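Local coordinates for protein octaprenyl-diphosphate synthase (Roseobacter denitrificans, PDB 4JXN) that probably catalyses magnesium-dependent extension of farnesyl diphosphate by five isopentenyl diphosphate units, giving the all-trans-octaprenyl diphosphate used for the side chains of isoprenoid quinones, at residues F207-A212 with A308-L313; F217-D222 with V297-Q302. One frame throughout, in Å; residues are numbered along the deposited sequence.

Both contacts join the same two elements of an all-helical prenyl synthase fold, helix 200-224 and helix 291-309, with the chain after the latter completing contact 1. Their centres lie 16 Å apart. Along the chain the order is 207-212, 217-222, 297-302, 308-313, so that contact 2 sits within the span bounded by contact 1, as expected for antiparallel helices. The two places touch directly where Ala212 CB packs at 3.4 Å from Gln302 O. Together they sample two levels of the same antiparallel helix pair, from the partly buried region of contact 1 to the buried one of contact 2, whose segment 217-222 carries the opening of what is, by family sequence, the second aspartate-rich motif.

Contact 1. Residues F207-A212 with A308-L313; sequences FEYGDA and AALAPL
In the antiparallel pairing of helix 200-224 with the C-terminal region of helix 291-309 and the turn that follows it, Glu208 and Tyr209 meet Ala309 and Leu310. The backbones come nearest at Tyr209 and Ala309, whose CA atoms are 5.5 Å apart. Only a methyl group separates the main chains here: Ala309 CB lies 3.8 Å from Tyr209 N and 4.0 Å from Glu208 CB, touching the first helix between two successive residues.

The aromatic part of the contact is set by Tyr209. With CG anti to the backbone N (chi1 177°), its ring reaches Leu310, and the two side chains meet at an oblique angle. Leu310 CD1 is 3.7 Å from Tyr209 CE1, while Leu310 CG is 3.8 Å from Tyr209 CD1. The leucine therefore touches the ring at its CD1 and CE1 atoms and leaves the phenol end to another partner: Tyr209 OH is hydrogen-bonded to Leu322 O of helix 317-330. That helix also meets Leu310 through Leu322 and Val323. Replacing Leu310 by an alanine would probably leave CD1 and CE1 of Tyr209 without their apolar neighbour and open a gap toward helix 317-330.

Beyond Leu310 the chain turns. Leu310 to Leu313 form a type I beta turn, in which the bond from Leu313 N to Leu310 O is weak at 3.2 Å. Charged groups of helix 200-224 also pair with helix 291-309: Glu208, its chain bent at chi2 (-95°), reaches Arg305 in a salt bridge, and Asp211 shares that arginine while pairing also with Arg178. Close helix approach over an alanine, followed by a turn that brings in the next helix, is ordinary helix packing of the all-alpha isoprenoid synthase fold.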
ATOM      1  N   PHE A 207      10.274   9.874 -19.893  1.00 46.18           N
ATOM      2  CA  PHE A 207      10.214  10.290 -18.510  1.00 48.20           C
ATOM      3  C   PHE A 207       9.998  11.813 -18.434  1.00 53.28           C
ATOM      4  O   PHE A 207       9.074  12.271 -17.766  1.00 67.10           O
ATOM      5  CB  PHE A 207      11.486   9.890 -17.767  1.00 50.52           C
ATOM      6  CG  PHE A 207      11.484  10.304 -16.312  1.00 60.42           C
ATOM      7  CD1 PHE A 207      11.961  11.558 -15.931  1.00 84.14           C
ATOM      8  CD2 PHE A 207      10.986   9.460 -15.335  1.00 62.12           C
ATOM      9  CE1 PHE A 207      11.944  11.959 -14.602  1.00 52.98           C
ATOM     10  CE2 PHE A 207      10.973   9.844 -14.000  1.00 63.56           C
ATOM     11  CZ  PHE A 207      11.454  11.094 -13.635  1.00 76.37           C
ATOM     12  N   GLU A 208      10.838  12.581 -19.130  1.00 61.31           N
ATOM     13  CA  GLU A 208      10.775  14.053 -19.079  1.00 49.94           C
ATOM     14  C   GLU A 208       9.462  14.604 -19.614  1.00 62.67           C
ATOM     15  O   GLU A 208       8.890  15.533 -19.028  1.00 61.64           O
ATOM     16  CB  GLU A 208      11.963  14.703 -19.810  1.00 56.43           C
ATOM     17  CG  GLU A 208      13.264  14.718 -19.012  1.00 94.96           C
ATOM     18  CD  GLU A 208      13.497  16.020 -18.249  1.00182.49           C
ATOM     19  OE1 GLU A 208      13.606  17.092 -18.890  1.00129.47           O
ATOM     20  OE2 GLU A 208      13.592  15.972 -17.003  1.00123.32           O
ATOM     21  N   TYR A 209       8.981  14.039 -20.719  1.00 47.43           N
ATOM     22  CA  TYR A 209       7.623  14.346 -21.190  1.00 56.12           C
ATOM     23  C   TYR A 209       6.565  14.200 -20.090  1.00 54.13           C
ATOM     24  O   TYR A 209       5.775  15.109 -19.868  1.00 48.86           O
ATOM     25  CB  TYR A 209       7.234  13.445 -22.337  1.00 40.59           C
ATOM     26  CG  TYR A 209       5.824  13.661 -22.804  1.00 37.67           C
ATOM     27  CD1 TYR A 209       5.509  14.712 -23.637  1.00 42.63           C
ATOM     28  CD2 TYR A 209       4.799  12.825 -22.391  1.00 42.55           C
ATOM     29  CE1 TYR A 209       4.209  14.938 -24.052  1.00 38.46           C
ATOM     30  CE2 TYR A 209       3.495  13.039 -22.800  1.00 30.15           C
ATOM     31  CZ  TYR A 209       3.204  14.101 -23.635  1.00 42.93           C
ATOM     32  OH  TYR A 209       1.909  14.308 -24.075  1.00 49.08           O
ATOM     33  N   GLY A 210       6.552  13.052 -19.425  1.00 46.28           N
ATOM     34  CA  GLY A 210       5.543  12.755 -18.433  1.00 43.92           C
ATOM     35  C   GLY A 210       5.681  13.617 -17.188  1.00 63.85           C
ATOM     36  O   GLY A 210       4.694  13.997 -16.576  1.00 53.54           O
ATOM     37  N   ASP A 211       6.910  13.929 -16.806  1.00 58.00           N
ATOM     38  CA  ASP A 211       7.141  14.775 -15.643  1.00 52.81           C
ATOM     39  C   ASP A 211       6.610  16.178 -15.923  1.00 60.42           C
ATOM     40  O   ASP A 211       5.797  16.716 -15.165  1.00 48.22           O
ATOM     41  CB  ASP A 211       8.634  14.799 -15.280  1.00 66.34           C
ATOM     42  CG  ASP A 211       8.957  15.774 -14.152  1.00 69.64           C
ATOM     43  OD1 ASP A 211       8.545  15.553 -12.990  1.00 70.77           O
ATOM     44  OD2 ASP A 211       9.651  16.771 -14.432  1.00 55.62           O
ATOM     45  N   ALA A 212       7.032  16.755 -17.041  1.00 48.00           N
ATOM     46  CA  ALA A 212       6.602  18.109 -17.368  1.00 61.27           C
ATOM     47  C   ALA A 212       5.099  18.163 -17.573  1.00 72.81           C
ATOM     48  O   ALA A 212       4.463  19.111 -17.134  1.00 52.58           O
ATOM     49  CB  ALA A 212       7.322  18.624 -18.589  1.00 54.93           C
ATOM     50  N   ALA A 308       8.912  19.692 -26.196  1.00 50.59           N
ATOM     51  CA  ALA A 308      10.318  19.718 -26.593  1.00 62.53           C
ATOM     52  C   ALA A 308      11.031  18.430 -26.222  1.00 67.00           C
ATOM     53  O   ALA A 308      11.912  17.985 -26.936  1.00 61.02           O
ATOM     54  CB  ALA A 308      11.038  20.900 -25.966  1.00 43.69           C
ATOM     55  N   ALA A 309      10.649  17.831 -25.103  1.00 69.28           N
ATOM     56  CA  ALA A 309      11.279  16.590 -24.663  1.00 57.27           C
ATOM     57  C   ALA A 309      11.065  15.433 -25.656  1.00 59.82           C
ATOM     58  O   ALA A 309      11.816  14.461 -25.642  1.00 66.00           O
ATOM     59  CB  ALA A 309      10.773  16.200 -23.280  1.00 64.28           C
ATOM     60  N   LEU A 310      10.046  15.540 -26.507  1.00 64.28           N
ATOM     61  CA  LEU A 310       9.824  14.558 -27.566  1.00 70.79           C
ATOM     62  C   LEU A 310      10.738  14.725 -28.788  1.00 79.49           C
ATOM     63  O   LEU A 310      10.781  13.848 -29.640  1.00 62.94           O
ATOM     64  CB  LEU A 310       8.373  14.618 -28.023  1.00 64.80           C
ATOM     65  CG  LEU A 310       7.330  14.273 -26.953  1.00101.01           C
ATOM     66  CD1 LEU A 310       5.959  14.779 -27.363  1.00 93.15           C
ATOM     67  CD2 LEU A 310       7.284  12.777 -26.695  1.00 65.56           C
ATOM     68  N   ALA A 311      11.484  15.825 -28.853  1.00 60.05           N
ATOM     69  CA  ALA A 311      12.204  16.236 -30.068  1.00 95.07           C
ATOM     70  C   ALA A 311      13.065  15.149 -30.718  1.00 87.81           C
ATOM     71  O   ALA A 311      12.873  14.848 -31.898  1.00 78.10           O
ATOM     72  CB  ALA A 311      13.048  17.479 -29.791  1.00 66.34           C
ATOM     73  N   PRO A 312      14.005  14.554 -29.959  1.00 90.72           N
ATOM     74  CA  PRO A 312      14.942  13.605 -30.576  1.00126.80           C
ATOM     75  C   PRO A 312      14.279  12.344 -31.136  1.00 96.06           C
ATOM     76  O   PRO A 312      14.808  11.732 -32.068  1.00113.06           O
ATOM     77  CB  PRO A 312      15.877  13.241 -29.421  1.00102.02           C
ATOM     78  CG  PRO A 312      15.051  13.446 -28.200  1.00101.56           C
ATOM     79  CD  PRO A 312      14.202  14.641 -28.502  1.00 88.66           C
ATOM     80  N   LEU A 313      13.133  11.971 -30.573  1.00 80.98           N
ATOM     81  CA  LEU A 313      12.404  10.793 -31.024  1.00 67.62           C
ATOM     82  C   LEU A 313      12.128  10.885 -32.518  1.00104.09           C
ATOM     83  O   LEU A 313      11.909  11.978 -33.042  1.00 90.32           O
ATOM     84  CB  LEU A 313      11.070  10.645 -30.285  1.00 66.73           C
ATOM     85  CG  LEU A 313      11.106  10.469 -28.765  1.00 79.71           C
ATOM     86  CD1 LEU A 313       9.698  10.501 -28.192  1.00 65.03           C
ATOM     87  CD2 LEU A 313      11.802   9.173 -28.393  1.00 93.18           C
TER

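Contact 2. Residues F217-D222 with V297-Q302; sequences FQIVDD and VVARTQ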
ATOM      1  N   PHE A 217      -0.256  19.657 -15.810  1.00 49.77           N
ATOM      2  CA  PHE A 217      -1.583  19.149 -15.444  1.00 58.18           C
ATOM      3  C   PHE A 217      -2.081  19.669 -14.077  1.00 38.09           C
ATOM      4  O   PHE A 217      -3.234  20.082 -13.947  1.00 60.10           O
ATOM      5  CB  PHE A 217      -1.539  17.623 -15.426  1.00 53.09           C
ATOM      6  CG  PHE A 217      -2.872  16.970 -15.219  1.00 50.66           C
ATOM      7  CD1 PHE A 217      -3.684  16.658 -16.301  1.00 55.65           C
ATOM      8  CD2 PHE A 217      -3.309  16.646 -13.934  1.00 90.57           C
ATOM      9  CE1 PHE A 217      -4.908  16.037 -16.107  1.00 70.09           C
ATOM     10  CE2 PHE A 217      -4.536  16.030 -13.733  1.00 71.92           C
ATOM     11  CZ  PHE A 217      -5.337  15.723 -14.821  1.00 60.02           C
ATOM     12  N   GLN A 218      -1.194  19.624 -13.077  1.00 53.01           N
ATOM     13  CA  GLN A 218      -1.513  19.983 -11.696  1.00 49.36           C
ATOM     14  C   GLN A 218      -1.566  21.485 -11.507  1.00 90.89           C
ATOM     15  O   GLN A 218      -2.364  21.978 -10.714  1.00 43.80           O
ATOM     16  CB  GLN A 218      -0.450  19.423 -10.740  1.00 56.05           C
ATOM     17  CG  GLN A 218      -0.668  19.742  -9.271  1.00 83.25           C
ATOM     18  CD  GLN A 218      -1.994  19.220  -8.772  1.00 68.23           C
ATOM     19  OE1 GLN A 218      -2.226  18.019  -8.770  1.00 82.43           O
ATOM     20  NE2 GLN A 218      -2.877  20.123  -8.361  1.00 73.08           N
ATOM     21  N   ILE A 219      -0.686  22.217 -12.188  1.00 47.09           N
ATOM     22  CA  ILE A 219      -0.748  23.679 -12.125  1.00 61.17           C
ATOM     23  C   ILE A 219      -2.040  24.183 -12.738  1.00 59.01           C
ATOM     24  O   ILE A 219      -2.636  25.133 -12.231  1.00 65.46           O
ATOM     25  CB  ILE A 219       0.464  24.342 -12.797  1.00 46.75           C
ATOM     26  CG1 ILE A 219       1.692  24.148 -11.923  1.00 42.54           C
ATOM     27  CG2 ILE A 219       0.241  25.840 -13.023  1.00 49.24           C
ATOM     28  CD1 ILE A 219       2.982  24.158 -12.716  1.00 84.60           C
ATOM     29  N   VAL A 220      -2.478  23.543 -13.818  1.00 60.96           N
ATOM     30  CA  VAL A 220      -3.771  23.875 -14.415  1.00 51.82           C
ATOM     31  C   VAL A 220      -4.873  23.710 -13.364  1.00 85.04           C
ATOM     32  O   VAL A 220      -5.662  24.628 -13.160  1.00 52.78           O
ATOM     33  CB  VAL A 220      -4.064  23.050 -15.682  1.00 67.65           C
ATOM     34  CG1 VAL A 220      -5.506  23.246 -16.146  1.00 73.30           C
ATOM     35  CG2 VAL A 220      -3.089  23.434 -16.791  1.00 64.39           C
ATOM     36  N   ASP A 221      -4.902  22.570 -12.673  1.00 64.56           N
ATOM     37  CA  ASP A 221      -5.888  22.344 -11.602  1.00 66.59           C
ATOM     38  C   ASP A 221      -5.837  23.490 -10.605  1.00 78.29           C
ATOM     39  O   ASP A 221      -6.854  24.079 -10.275  1.00 61.14           O
ATOM     40  CB  ASP A 221      -5.630  21.023 -10.854  1.00 71.79           C
ATOM     41  CG  ASP A 221      -6.363  19.823 -11.468  1.00172.84           C
ATOM     42  OD1 ASP A 221      -6.792  19.871 -12.643  1.00 86.66           O
ATOM     43  OD2 ASP A 221      -6.505  18.805 -10.759  1.00 94.92           O
ATOM     44  N   ASP A 222      -4.632  23.788 -10.131  1.00 76.93           N
ATOM     45  CA  ASP A 222      -4.395  24.883  -9.188  1.00 56.05           C
ATOM     46  C   ASP A 222      -5.020  26.192  -9.666  1.00 60.96           C
ATOM     47  O   ASP A 222      -5.687  26.905  -8.907  1.00 75.94           O
ATOM     48  CB  ASP A 222      -2.892  25.072  -9.014  1.00 59.28           C
ATOM     49  CG  ASP A 222      -2.245  23.968  -8.193  1.00 77.92           C
ATOM     50  OD1 ASP A 222      -2.940  23.003  -7.804  1.00 58.24           O
ATOM     51  OD2 ASP A 222      -1.028  24.070  -7.936  1.00 81.20           O
ATOM     52  N   VAL A 297       1.712  31.134 -16.702  1.00 56.95           N
ATOM     53  CA  VAL A 297       2.947  31.132 -17.481  1.00 42.93           C
ATOM     54  C   VAL A 297       3.778  29.896 -17.168  1.00 65.62           C
ATOM     55  O   VAL A 297       4.364  29.296 -18.072  1.00 49.85           O
ATOM     56  CB  VAL A 297       3.755  32.435 -17.238  1.00 62.97           C
ATOM     57  CG1 VAL A 297       5.199  32.309 -17.702  1.00 65.95           C
ATOM     58  CG2 VAL A 297       3.077  33.610 -17.940  1.00 67.35           C
ATOM     59  N   VAL A 298       3.824  29.507 -15.898  1.00 53.11           N
ATOM     60  CA  VAL A 298       4.562  28.295 -15.515  1.00 52.50           C
ATOM     61  C   VAL A 298       3.897  27.063 -16.111  1.00 66.61           C
ATOM     62  O   VAL A 298       4.581  26.193 -16.677  1.00 49.16           O
ATOM     63  CB  VAL A 298       4.725  28.172 -13.994  1.00 54.25           C
ATOM     64  CG1 VAL A 298       5.355  26.842 -13.612  1.00 67.44           C
ATOM     65  CG2 VAL A 298       5.588  29.307 -13.497  1.00 50.51           C
ATOM     66  N   ALA A 299       2.570  27.009 -16.014  1.00 44.76           N
ATOM     67  CA  ALA A 299       1.793  25.983 -16.722  1.00 50.40           C
ATOM     68  C   ALA A 299       2.183  25.866 -18.205  1.00 41.36           C
ATOM     69  O   ALA A 299       2.557  24.794 -18.673  1.00 57.01           O
ATOM     70  CB  ALA A 299       0.306  26.249 -16.600  1.00 56.06           C
ATOM     71  N   ARG A 300       2.093  26.972 -18.933  1.00 55.56           N
ATOM     72  CA  ARG A 300       2.386  26.969 -20.367  1.00 53.93           C
ATOM     73  C   ARG A 300       3.840  26.553 -20.665  1.00 46.63           C
ATOM     74  O   ARG A 300       4.119  25.860 -21.655  1.00 64.45           O
ATOM     75  CB  ARG A 300       2.064  28.339 -20.970  1.00 66.85           C
ATOM     76  CG  ARG A 300       0.570  28.661 -20.988  1.00 60.47           C
ATOM     77  CD  ARG A 300       0.264  29.911 -21.804  1.00 68.52           C
ATOM     78  NE  ARG A 300       0.465  31.128 -21.024  1.00116.95           N
ATOM     79  CZ  ARG A 300      -0.498  31.794 -20.388  1.00 69.33           C
ATOM     80  NH1 ARG A 300      -1.761  31.381 -20.437  1.00 77.96           N
ATOM     81  NH2 ARG A 300      -0.192  32.886 -19.695  1.00 72.57           N
ATOM     82  N   THR A 301       4.750  26.941 -19.772  1.00 56.11           N
ATOM     83  CA  THR A 301       6.185  26.697 -19.939  1.00 51.05           C
ATOM     84  C   THR A 301       6.547  25.217 -19.768  1.00 80.65           C
ATOM     85  O   THR A 301       7.353  24.654 -20.515  1.00 47.71           O
ATOM     86  CB  THR A 301       6.984  27.577 -18.953  1.00 62.44           C
ATOM     87  OG1 THR A 301       6.864  28.952 -19.343  1.00 63.57           O
ATOM     88  CG2 THR A 301       8.442  27.187 -18.911  1.00 56.68           C
ATOM     89  N   GLN A 302       5.954  24.591 -18.768  1.00 38.03           N
ATOM     90  CA  GLN A 302       6.114  23.160 -18.573  1.00 78.92           C
ATOM     91  C   GLN A 302       5.494  22.353 -19.707  1.00 59.43           C
ATOM     92  O   GLN A 302       6.058  21.359 -20.148  1.00 57.46           O
ATOM     93  CB  GLN A 302       5.478  22.759 -17.268  1.00 47.75           C
ATOM     94  CG  GLN A 302       6.204  23.334 -16.071  1.00 61.88           C
ATOM     95  CD  GLN A 302       7.382  22.480 -15.651  1.00 53.86           C
ATOM     96  OE1 GLN A 302       7.574  21.365 -16.142  1.00 64.37           O
ATOM     97  NE2 GLN A 302       8.163  22.991 -14.719  1.00 68.99           N
TER
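Ile219 and Ala299 form the centre of the apolar contact, and each branch of the isoleucine has its own partner. Ile219 CG2, anti to the backbone N, lies 3.6 Å from Ala299 CB, near enough to the other helix that Ala299 N is 4.0 Å from the same methyl. The longer branch ends in Ile219 CD1, which meets Val298 CG1 at 3.7 Å; these two side chains cross at about a right angle. Val220 adds a looser touch, its CG2 being 4.4 Å from Ala299 CB. Ala299 also touches Ile333, so the chain's C-terminal end joins the same apolar patch.

The helix geometry agrees with this small-residue packing. The axes of the short segments 217-222 and 297-302 approach to 8.9 Å and run antiparallel at 159°, with Ala299 directed at the partner helix. The run Phe217-Asp222 matches the FQxxDD sequence that opens the second aspartate-rich motif of trans-prenyltransferases, whose aspartates in relatives coordinate the magnesium ions that bridge to the diphosphate of the substrate. Ile219 and Val220, the two variable positions of that sequence, are the ones that pack on segment 297-302.

The polar bonds described here lie within each segment or run to residues outside both. Gln218 NE2 donates to Asp222 OD1 at 2.9 Å, with the oxygen in the plane of the amide but met from above the carboxylate plane; Gln218 OE1 in turn pairs with Thr181. On helix 291-309, Thr301 OG1 bonds Val297 O at 2.8 Å, and Thr301 N reaches that oxygen from the opposite face of the carbonyl plane.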